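Local coordinates for protein phenylalanine--tRNA ligase beta subunit (Pyrococcus horikoshii, PDB 2CXI) that joins phenylalanine to tRNA(Phe) at the cost of ATP, as the beta half of an alpha2-beta2 enzyme whose editing and B5 domains lie in this N-terminal fragment, at residues Thr90-Arg101 with Pro152-Glu160; Phe133-Ile144 with Lys242-Met250. One frame throughout, in Å; residues are numbered along the deposited sequence.

How the contacts relate
The centre of contact 1 (Thr90-Arg101 with Pro152-Glu160) lies about 22 Å from the centre of the chain, that of contact 2 (Phe133-Ile144 with Lys242-Met250) about 7 Å, so contact 2 is the more central, though both are only partly buried; their own centres are about 17 Å apart. Both belong to one mixed sheet, and their segments alternate along the chain, strand 140-146 coming directly before strand 154-159. Contact 1 pairs two strands edge to edge through backbone bonds and meets a second subunit. Contact 2 instead lays a helix on the sheet, mostly through aliphatic packing, with a lysine at one end. Arg101 bridges them, its guanidinium probably hydrogen-bonded to the carbonyls of Arg137 and Arg138.

Contact 1: residues Thr90-Arg101 with Pro152-Glu160; sequences TVYVDEKLKDIR and PPIYYKAAE
The carboxylate of Asp94 takes over from the backbone where two parallel strands part: its OD2 accepts the N-H of Ala158 at 3.0 Å, on the anti side and somewhat out of the carboxylate plane. Before that point the pairing is regular. Ile154 N bonds to Thr90 O, Tyr92 N to Ile154 O, Tyr156 N to Tyr92 O and Asp94 N to Tyr156 O. The carbonyl of Asp94 then turns to Leu97 N, while OD1 receives Lys96 N in an Asx turn and a water links OD2 to Ala158 O.

Beneath this turn, on the face of the sheet that also carries Val93, lies the ring of Tyr156. Methyl CD1 of Leu97 sits over its centre, 3.5 Å from the centroid and 7° off the normal, a well-formed CH-pi contact. With CG anti to N (chi1 174°), the phenol extends beneath the 3-10 segment until OH donates to Arg101 O at 2.8 Å. A phenylalanine in its place would probably leave the Arg101 carbonyl without this donor and the chain after the 3-10 segment less firmly tied to the strand.

On the other face, the rings of Tyr92 and Tyr155 lie alongside each other, their planes 20° apart and displaced, so little of one ring lies over the other; CD2 of Tyr92 comes within 3.4 Å of CE2 of Tyr155. Both hydroxyls bond to Ser18 of the second subunit. The chemistry therefore implies a division of labour: Asp94, with Leu97 and Tyr156, secures the turn after strand 84-93 within the chain, and the Tyr92 and Tyr155 face offers paired phenols to a neighbour.

Contact 2: residues Phe133-Ile144 with Lys242-Met250; sequences FGRRRREVAIGI and KVMLALNVM
Lys242 and Phe133 bury the most surface here and approach from opposite directions, the ammonium coming down on the ring face: NZ of the lysine stands over the centre of the phenylalanine ring, 3.6 Å from the centroid and 6° off the normal, a cation-pi contact. The same nitrogen donates to Phe133 O at 2.9 Å, tilted from the carbonyl plane, and forms a longer salt bridge with Glu139 OE2 at 3.5 Å. Ring, carbonyl and carboxylate thus gather round one charge, which they are likely to stabilise. Lys242 gets there by bending at its third and fourth torsions (chi3 60°), which curls the chain back over the ring. Its other end also takes part, because Lys242 O lies in the ring plane at the edge, 3.4 Å from Phe133 CE2. Leu245 CD1 adds a methyl near CZ of the same ring.

Along the strand the contact turns aliphatic. Val140 CG1 touches Ala246 CB at 3.5 Å; the small alanine probably lets the helix approach the strand, their axes 8.8 Å apart at the closest. CG of Met250, a selenomethionine and the third large contributor, meets CG2 of Ile142 at 4.1 Å, and bends further along the chain bring CE to CD1 of Ile144, tip to tip at 3.7 Å.

Ile142 and Ile144 also touch helix 116-133, from which a type I' turn, Arg135 to Arg138, leads toward this strand, and Val243 packs on Val235 of the adjacent strand 231-237. The helical segment 242-250 crosses strand 140-144 at -38°; helix 240-255, of which it is part, lies against the mixed sheet: the layered alpha/beta packing of the B3/4 domain, the amino acid-editing module of this synthetase.

Contact 1: residues Thr90-Arg101 with Pro152-Glu160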
loop_
_atom_site.group_PDB
_atom_site.type_symbol
_atom_site.label_atom_id
_atom_site.label_comp_id
_atom_site.label_asym_id
_atom_site.label_seq_id
_atom_site.Cartn_x
_atom_site.Cartn_y
_atom_site.Cartn_z
ATOM N N THR A 90 -7.647 -6.521 6.944
ATOM C CA THR A 90 -7.947 -7.649 6.092
ATOM C C THR A 90 -7.243 -8.921 6.561
ATOM O O THR A 90 -6.051 -8.901 6.953
ATOM C CB THR A 90 -7.488 -7.328 4.650
ATOM O OG1 THR A 90 -8.265 -6.228 4.158
ATOM C CG2 THR A 90 -7.845 -8.453 3.713
ATOM N N VAL A 91 -7.974 -10.026 6.521
ATOM C CA VAL A 91 -7.375 -11.357 6.702
ATOM C C VAL A 91 -7.629 -12.176 5.435
ATOM O O VAL A 91 -8.736 -12.214 4.956
ATOM C CB VAL A 91 -7.965 -12.112 7.939
ATOM C CG1 VAL A 91 -7.319 -13.517 8.128
ATOM C CG2 VAL A 91 -7.843 -11.232 9.166
ATOM N N TYR A 92 -6.589 -12.831 4.926
ATOM C CA TYR A 92 -6.726 -13.707 3.757
ATOM C C TYR A 92 -6.799 -15.152 4.176
ATOM O O TYR A 92 -5.942 -15.615 4.935
ATOM C CB TYR A 92 -5.543 -13.498 2.817
ATOM C CG TYR A 92 -5.488 -12.076 2.325
ATOM C CD1 TYR A 92 -6.266 -11.681 1.216
ATOM C CD2 TYR A 92 -4.683 -11.109 2.968
ATOM C CE1 TYR A 92 -6.227 -10.363 0.761
ATOM C CE2 TYR A 92 -4.632 -9.784 2.498
ATOM C CZ TYR A 92 -5.393 -9.438 1.376
ATOM O OH TYR A 92 -5.400 -8.136 0.906
ATOM N N VAL A 93 -7.841 -15.843 3.711
ATOM C CA VAL A 93 -7.952 -17.304 3.900
ATOM C C VAL A 93 -7.593 -18.109 2.645
ATOM O O VAL A 93 -8.278 -18.021 1.610
ATOM C CB VAL A 93 -9.365 -17.698 4.440
ATOM C CG1 VAL A 93 -9.466 -19.223 4.658
ATOM C CG2 VAL A 93 -9.634 -16.937 5.711
ATOM N N ASP A 94 -6.510 -18.879 2.763
ATOM C CA ASP A 94 -5.961 -19.694 1.678
ATOM C C ASP A 94 -6.911 -20.794 1.188
ATOM O O ASP A 94 -7.390 -21.639 1.980
ATOM C CB ASP A 94 -4.686 -20.343 2.198
ATOM C CG ASP A 94 -3.828 -20.924 1.114
ATOM O OD1 ASP A 94 -4.234 -20.993 -0.078
ATOM O OD2 ASP A 94 -2.710 -21.352 1.396
ATOM N N GLU A 95 -7.198 -20.799 -0.118
ATOM C CA GLU A 95 -8.052 -21.843 -0.691
ATOM C C GLU A 95 -7.443 -23.209 -0.541
ATOM O O GLU A 95 -8.154 -24.210 -0.512
ATOM C CB GLU A 95 -8.381 -21.576 -2.170
ATOM C CG GLU A 95 -7.195 -21.625 -3.120
ATOM C CD GLU A 95 -7.628 -21.419 -4.579
ATOM O OE1 GLU A 95 -8.855 -21.546 -4.878
ATOM O OE2 GLU A 95 -6.743 -21.117 -5.418
ATOM N N LYS A 96 -6.129 -23.259 -0.392
ATOM C CA LYS A 96 -5.421 -24.528 -0.232
ATOM C C LYS A 96 -5.731 -25.187 1.111
ATOM O O LYS A 96 -5.395 -26.359 1.329
ATOM C CB LYS A 96 -3.922 -24.345 -0.373
ATOM C CG LYS A 96 -3.482 -23.868 -1.772
ATOM C CD LYS A 96 -2.003 -24.241 -1.964
ATOM C CE LYS A 96 -1.328 -23.319 -3.002
ATOM N NZ LYS A 96 -2.340 -22.475 -3.749
ATOM N N LEU A 97 -6.401 -24.445 1.993
ATOM C CA LEU A 97 -6.867 -25.019 3.278
ATOM C C LEU A 97 -8.220 -25.755 3.158
ATOM O O LEU A 97 -8.728 -26.296 4.145
ATOM C CB LEU A 97 -6.916 -23.913 4.352
ATOM C CG LEU A 97 -5.561 -23.509 4.954
ATOM C CD1 LEU A 97 -5.710 -22.303 5.870
ATOM C CD2 LEU A 97 -4.858 -24.705 5.707
ATOM N N LYS A 98 -8.812 -25.730 1.957
ATOM C CA LYS A 98 -10.202 -26.191 1.744
ATOM C C LYS A 98 -10.502 -27.579 2.292
ATOM O O LYS A 98 -11.574 -27.782 2.866
ATOM C CB LYS A 98 -10.630 -26.099 0.281
ATOM C CG LYS A 98 -12.125 -26.435 0.007
ATOM C CD LYS A 98 -13.103 -25.481 0.749
ATOM C CE LYS A 98 -14.546 -25.751 0.320
ATOM N NZ LYS A 98 -15.589 -25.071 1.183
ATOM N N ASP A 99 -9.550 -28.507 2.172
ATOM C CA ASP A 99 -9.754 -29.868 2.634
ATOM C C ASP A 99 -8.845 -30.141 3.819
ATOM O O ASP A 99 -8.575 -31.291 4.162
ATOM C CB ASP A 99 -9.504 -30.864 1.479
ATOM C CG ASP A 99 -10.085 -32.249 1.755
ATOM O OD1 ASP A 99 -11.144 -32.356 2.451
ATOM O OD2 ASP A 99 -9.520 -33.286 1.320
ATOM N N ILE A 100 -8.374 -29.075 4.480
ATOM C CA ILE A 100 -7.501 -29.234 5.643
ATOM C C ILE A 100 -8.126 -28.598 6.896
ATOM O O ILE A 100 -8.240 -29.264 7.963
ATOM C CB ILE A 100 -6.061 -28.635 5.347
ATOM C CG1 ILE A 100 -5.427 -29.321 4.120
ATOM C CG2 ILE A 100 -5.156 -28.677 6.613
ATOM C CD1 ILE A 100 -4.155 -28.640 3.575
ATOM N N ARG A 101 -8.509 -27.322 6.778
ATOM C CA ARG A 101 -9.262 -26.627 7.842
ATOM C C ARG A 101 -9.860 -25.346 7.212
ATOM O O ARG A 101 -9.294 -24.260 7.337
ATOM C CB ARG A 101 -8.370 -26.338 9.060
ATOM C CG ARG A 101 -9.161 -25.878 10.316
ATOM C CD ARG A 101 -8.315 -25.806 11.612
ATOM N NE ARG A 101 -9.202 -25.530 12.758
ATOM C CZ ARG A 101 -9.981 -26.433 13.350
ATOM N NH1 ARG A 101 -10.794 -26.051 14.338
ATOM N NH2 ARG A 101 -9.962 -27.726 12.974
ATOM N N PRO A 152 -0.869 -6.399 10.498
ATOM C CA PRO A 152 -1.824 -6.757 9.445
ATOM C C PRO A 152 -1.281 -6.242 8.053
ATOM O O PRO A 152 -0.419 -5.353 8.038
ATOM C CB PRO A 152 -3.080 -6.014 9.864
ATOM C CG PRO A 152 -2.537 -4.741 10.543
ATOM C CD PRO A 152 -1.314 -5.243 11.304
ATOM N N PRO A 153 -1.713 -6.797 6.920
ATOM C CA PRO A 153 -2.741 -7.852 6.823
ATOM C C PRO A 153 -2.329 -9.171 7.481
ATOM O O PRO A 153 -1.114 -9.437 7.674
ATOM C CB PRO A 153 -2.851 -8.052 5.292
ATOM C CG PRO A 153 -2.634 -6.669 4.772
ATOM C CD PRO A 153 -1.437 -6.203 5.582
ATOM N N ILE A 154 -3.332 -9.996 7.792
ATOM C CA ILE A 154 -3.073 -11.316 8.427
ATOM C C ILE A 154 -3.420 -12.407 7.415
ATOM O O ILE A 154 -4.358 -12.240 6.626
ATOM C CB ILE A 154 -3.897 -11.481 9.765
ATOM C CG1 ILE A 154 -3.654 -10.295 10.720
ATOM C CG2 ILE A 154 -3.592 -12.837 10.416
ATOM C CD1 ILE A 154 -2.205 -10.080 11.182
ATOM N N TYR A 155 -2.661 -13.492 7.431
ATOM C CA TYR A 155 -2.835 -14.637 6.510
ATOM C C TYR A 155 -3.116 -15.929 7.265
ATOM O O TYR A 155 -2.368 -16.283 8.130
ATOM C CB TYR A 155 -1.550 -14.818 5.687
ATOM C CG TYR A 155 -1.263 -13.597 4.863
ATOM C CD1 TYR A 155 -0.590 -12.512 5.408
ATOM C CD2 TYR A 155 -1.719 -13.518 3.538
ATOM C CE1 TYR A 155 -0.346 -11.343 4.646
ATOM C CE2 TYR A 155 -1.500 -12.406 2.787
ATOM C CZ TYR A 155 -0.814 -11.319 3.333
ATOM O OH TYR A 155 -0.602 -10.209 2.534
ATOM N N TYR A 156 -4.233 -16.578 6.951
ATOM C CA TYR A 156 -4.513 -17.924 7.416
ATOM C C TYR A 156 -4.237 -18.849 6.204
ATOM O O TYR A 156 -4.978 -18.824 5.207
ATOM C CB TYR A 156 -5.966 -17.983 7.909
ATOM C CG TYR A 156 -6.430 -19.363 8.294
ATOM C CD1 TYR A 156 -5.640 -20.192 9.097
ATOM C CD2 TYR A 156 -7.693 -19.818 7.893
ATOM C CE1 TYR A 156 -6.087 -21.472 9.444
ATOM C CE2 TYR A 156 -8.152 -21.072 8.265
ATOM C CZ TYR A 156 -7.324 -21.892 9.027
ATOM O OH TYR A 156 -7.766 -23.150 9.347
ATOM N N LYS A 157 -3.125 -19.566 6.256
ATOM C CA LYS A 157 -2.588 -20.237 5.069
ATOM C C LYS A 157 -2.224 -21.711 5.241
ATOM O O LYS A 157 -2.014 -22.193 6.356
ATOM C CB LYS A 157 -1.355 -19.463 4.533
ATOM C CG LYS A 157 -0.126 -19.535 5.475
ATOM C CD LYS A 157 1.078 -18.945 4.779
ATOM C CE LYS A 157 2.322 -19.093 5.662
ATOM N NZ LYS A 157 3.621 -19.251 4.863
ATOM N N ALA A 158 -2.128 -22.413 4.107
ATOM C CA ALA A 158 -1.586 -23.756 4.083
ATOM C C ALA A 158 -0.070 -23.589 4.059
ATOM O O ALA A 158 0.455 -22.980 3.150
ATOM C CB ALA A 158 -2.081 -24.506 2.824
ATOM N N ALA A 159 0.594 -24.106 5.082
ATOM C CA ALA A 159 2.046 -24.028 5.237
ATOM C C ALA A 159 2.758 -25.376 5.029
ATOM O O ALA A 159 2.248 -26.444 5.413
ATOM C CB ALA A 159 2.380 -23.499 6.623
ATOM N N GLU A 160 3.965 -25.286 4.465
ATOM C CA GLU A 160 4.926 -26.383 4.441
ATOM C C GLU A 160 5.219 -26.873 5.858
ATOM O O GLU A 160 5.297 -26.080 6.807
ATOM C CB GLU A 160 6.244 -25.920 3.787
ATOM C CG GLU A 160 6.119 -25.420 2.341
ATOM C CD GLU A 160 5.865 -26.543 1.326
ATOM O OE1 GLU A 160 5.985 -27.745 1.678
ATOM O OE2 GLU A 160 5.519 -26.230 0.164
HETATM O O HOH W 1 -0.222 -21.581 0.846
#

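Contact 2: residues Phe133-Ile144 with Lys242-Met250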
loop_
_atom_site.group_PDB
_atom_site.type_symbol
_atom_site.label_atom_id
_atom_site.label_comp_id
_atom_site.label_asym_id
_atom_site.label_seq_id
_atom_site.Cartn_x
_atom_site.Cartn_y
_atom_site.Cartn_z
ATOM N N PHE A 133 -18.928 -27.392 22.151
ATOM C CA PHE A 133 -19.499 -26.911 20.884
ATOM C C PHE A 133 -18.576 -27.269 19.725
ATOM O O PHE A 133 -19.032 -27.673 18.655
ATOM C CB PHE A 133 -19.700 -25.387 20.993
ATOM C CG PHE A 133 -20.440 -24.769 19.837
ATOM C CD1 PHE A 133 -21.799 -24.931 19.700
ATOM C CD2 PHE A 133 -19.749 -23.978 18.906
ATOM C CE1 PHE A 133 -22.496 -24.308 18.642
ATOM C CE2 PHE A 133 -20.414 -23.375 17.829
ATOM C CZ PHE A 133 -21.792 -23.518 17.709
ATOM N N GLY A 134 -17.265 -27.182 19.947
ATOM C CA GLY A 134 -16.312 -27.382 18.851
ATOM C C GLY A 134 -15.741 -28.793 18.704
ATOM O O GLY A 134 -14.777 -29.001 17.960
ATOM N N ARG A 135 -16.284 -29.745 19.459
ATOM C CA ARG A 135 -15.861 -31.171 19.432
ATOM C C ARG A 135 -14.341 -31.348 19.550
ATOM O O ARG A 135 -13.663 -31.787 18.602
ATOM C CB ARG A 135 -16.395 -31.945 18.203
ATOM C CG ARG A 135 -17.857 -31.656 17.811
ATOM C CD ARG A 135 -19.037 -32.261 18.647
ATOM N NE ARG A 135 -18.863 -33.625 19.125
ATOM C CZ ARG A 135 -19.839 -34.373 19.672
ATOM N NH1 ARG A 135 -21.068 -33.911 19.780
ATOM N NH2 ARG A 135 -19.580 -35.594 20.106
ATOM N N ARG A 136 -13.845 -30.983 20.729
ATOM C CA ARG A 136 -12.448 -31.072 21.088
ATOM C C ARG A 136 -11.603 -30.350 20.001
ATOM O O ARG A 136 -10.597 -30.901 19.508
ATOM C CB ARG A 136 -12.034 -32.544 21.277
ATOM C CG ARG A 136 -12.739 -33.281 22.444
ATOM C CD ARG A 136 -12.193 -34.689 22.603
ATOM N NE ARG A 136 -12.663 -35.528 21.488
ATOM C CZ ARG A 136 -12.394 -36.823 21.349
ATOM N NH1 ARG A 136 -11.623 -37.456 22.254
ATOM N NH2 ARG A 136 -12.895 -37.496 20.312
ATOM N N ARG A 137 -12.077 -29.158 19.607
ATOM C CA ARG A 137 -11.350 -28.219 18.715
ATOM C C ARG A 137 -11.522 -28.532 17.210
ATOM O O ARG A 137 -11.188 -27.705 16.367
ATOM C CB ARG A 137 -9.856 -28.221 19.037
ATOM C CG ARG A 137 -9.440 -27.665 20.385
ATOM C CD ARG A 137 -7.938 -27.283 20.360
ATOM N NE ARG A 137 -7.432 -26.852 21.670
ATOM C CZ ARG A 137 -6.153 -26.544 21.909
ATOM N NH1 ARG A 137 -5.258 -26.627 20.934
ATOM N NH2 ARG A 137 -5.760 -26.165 23.140
ATOM N N ARG A 138 -12.003 -29.730 16.866
ATOM C CA ARG A 138 -12.049 -30.064 15.418
ATOM C C ARG A 138 -13.016 -29.169 14.693
ATOM O O ARG A 138 -12.707 -28.663 13.617
ATOM C CB ARG A 138 -12.424 -31.527 15.160
ATOM C CG ARG A 138 -12.233 -31.876 13.709
ATOM C CD ARG A 138 -12.675 -33.320 13.276
ATOM N NE ARG A 138 -12.908 -33.164 11.857
ATOM C CZ ARG A 138 -14.057 -32.787 11.329
ATOM N NH1 ARG A 138 -15.132 -32.583 12.099
ATOM N NH2 ARG A 138 -14.115 -32.599 10.016
ATOM N N GLU A 139 -14.198 -28.957 15.294
ATOM C CA GLU A 139 -15.240 -28.141 14.660
ATOM C C GLU A 139 -15.056 -26.638 14.893
ATOM O O GLU A 139 -15.440 -25.850 14.038
ATOM C CB GLU A 139 -16.659 -28.608 15.075
ATOM C CG GLU A 139 -16.960 -29.980 14.496
ATOM C CD GLU A 139 -18.273 -30.585 14.971
ATOM O OE1 GLU A 139 -18.364 -31.854 14.985
ATOM O OE2 GLU A 139 -19.248 -29.825 15.292
ATOM N N VAL A 140 -14.507 -26.271 16.058
ATOM C CA VAL A 140 -14.289 -24.865 16.428
ATOM C C VAL A 140 -13.056 -24.783 17.301
ATOM O O VAL A 140 -12.989 -25.437 18.373
ATOM C CB VAL A 140 -15.493 -24.242 17.233
ATOM C CG1 VAL A 140 -15.139 -22.790 17.679
ATOM C CG2 VAL A 140 -16.744 -24.213 16.422
ATOM N N ALA A 141 -12.066 -24.008 16.843
ATOM C CA ALA A 141 -10.877 -23.688 17.656
ATOM C C ALA A 141 -10.746 -22.163 17.692
ATOM O O ALA A 141 -10.956 -21.507 16.666
ATOM C CB ALA A 141 -9.603 -24.344 17.042
ATOM N N ILE A 142 -10.471 -21.608 18.864
ATOM C CA ILE A 142 -10.457 -20.154 19.038
ATOM C C ILE A 142 -9.077 -19.747 19.451
ATOM O O ILE A 142 -8.516 -20.273 20.433
ATOM C CB ILE A 142 -11.502 -19.684 20.116
ATOM C CG1 ILE A 142 -12.915 -20.080 19.665
ATOM C CG2 ILE A 142 -11.378 -18.126 20.427
ATOM C CD1 ILE A 142 -13.958 -20.160 20.853
ATOM N N GLY A 143 -8.540 -18.781 18.724
ATOM C CA GLY A 143 -7.306 -18.094 19.159
ATOM C C GLY A 143 -7.585 -16.638 19.581
ATOM O O GLY A 143 -8.467 -15.949 19.001
ATOM N N ILE A 144 -6.834 -16.171 20.580
ATOM C CA ILE A 144 -6.885 -14.754 20.990
ATOM C C ILE A 144 -5.479 -14.190 21.057
ATOM O O ILE A 144 -4.542 -14.868 21.508
ATOM C CB ILE A 144 -7.605 -14.591 22.331
ATOM C CG1 ILE A 144 -9.054 -15.067 22.210
ATOM C CG2 ILE A 144 -7.661 -13.134 22.715
ATOM C CD1 ILE A 144 -9.689 -15.315 23.587
ATOM N N LYS A 242 -20.899 -22.413 12.156
ATOM C CA LYS A 242 -20.435 -22.781 13.497
ATOM C C LYS A 242 -19.311 -21.862 14.033
ATOM O O LYS A 242 -19.345 -21.441 15.207
ATOM C CB LYS A 242 -20.011 -24.251 13.572
ATOM C CG LYS A 242 -21.200 -25.231 13.729
ATOM C CD LYS A 242 -20.705 -26.629 14.129
ATOM C CE LYS A 242 -19.955 -26.563 15.437
ATOM N NZ LYS A 242 -20.871 -26.945 16.539
ATOM N N VAL A 243 -18.354 -21.535 13.175
ATOM C CA VAL A 243 -17.259 -20.614 13.571
ATOM C C VAL A 243 -17.779 -19.197 13.803
ATOM O O VAL A 243 -17.267 -18.473 14.671
ATOM C CB VAL A 243 -16.063 -20.697 12.634
ATOM C CG1 VAL A 243 -15.451 -22.151 12.692
ATOM C CG2 VAL A 243 -16.435 -20.305 11.167
HETATM N N MSE A 244 -18.820 -18.806 13.065
HETATM C CA MSE A 244 -19.432 -17.487 13.277
HETATM C C MSE A 244 -20.199 -17.389 14.589
HETATM O O MSE A 244 -20.137 -16.391 15.261
HETATM C CB MSE A 244 -20.341 -17.143 12.112
HETATM C CG MSE A 244 -19.550 -16.960 10.842
HETATM SE SE MSE A 244 -18.982 -15.118 10.681
HETATM C CE MSE A 244 -20.702 -14.349 9.957
ATOM N N LEU A 245 -20.929 -18.439 14.932
ATOM C CA LEU A 245 -21.605 -18.493 16.241
ATOM C C LEU A 245 -20.595 -18.300 17.364
ATOM O O LEU A 245 -20.783 -17.438 18.223
ATOM C CB LEU A 245 -22.364 -19.821 16.403
ATOM C CG LEU A 245 -23.346 -19.917 17.580
ATOM C CD1 LEU A 245 -22.605 -20.154 18.937
ATOM C CD2 LEU A 245 -24.310 -18.722 17.596
ATOM N N ALA A 246 -19.512 -19.088 17.323
ATOM C CA ALA A 246 -18.472 -19.054 18.346
ATOM C C ALA A 246 -17.810 -17.644 18.422
ATOM O O ALA A 246 -17.581 -17.064 19.508
ATOM C CB ALA A 246 -17.433 -20.108 18.018
ATOM N N LEU A 247 -17.552 -17.060 17.263
ATOM C CA LEU A 247 -16.970 -15.707 17.225
ATOM C C LEU A 247 -17.939 -14.697 17.866
ATOM O O LEU A 247 -17.533 -13.815 18.639
ATOM C CB LEU A 247 -16.736 -15.307 15.752
ATOM C CG LEU A 247 -16.132 -13.906 15.558
ATOM C CD1 LEU A 247 -14.626 -13.921 16.080
ATOM C CD2 LEU A 247 -16.222 -13.460 14.071
ATOM N N ASN A 248 -19.226 -14.826 17.534
ATOM C CA ASN A 248 -20.241 -13.974 18.073
ATOM C C ASN A 248 -20.304 -14.060 19.590
ATOM O O ASN A 248 -20.436 -13.036 20.258
ATOM C CB ASN A 248 -21.602 -14.281 17.455
ATOM C CG ASN A 248 -21.675 -13.909 15.924
ATOM O OD1 ASN A 248 -22.642 -14.266 15.216
ATOM N ND2 ASN A 248 -20.705 -13.174 15.464
ATOM N N VAL A 249 -20.261 -15.286 20.119
ATOM C CA VAL A 249 -20.215 -15.479 21.565
ATOM C C VAL A 249 -18.978 -14.743 22.176
ATOM O O VAL A 249 -19.110 -13.987 23.134
ATOM C CB VAL A 249 -20.259 -17.001 21.914
ATOM C CG1 VAL A 249 -19.881 -17.243 23.396
ATOM C CG2 VAL A 249 -21.660 -17.588 21.571
HETATM N N MSE A 250 -17.794 -14.962 21.605
HETATM C CA MSE A 250 -16.538 -14.336 22.099
HETATM C C MSE A 250 -16.630 -12.815 22.128
HETATM O O MSE A 250 -16.289 -12.191 23.134
HETATM C CB MSE A 250 -15.315 -14.720 21.241
HETATM C CG MSE A 250 -14.873 -16.178 21.313
HETATM SE SE MSE A 250 -14.338 -16.767 23.190
HETATM C CE MSE A 250 -13.387 -15.229 23.789
#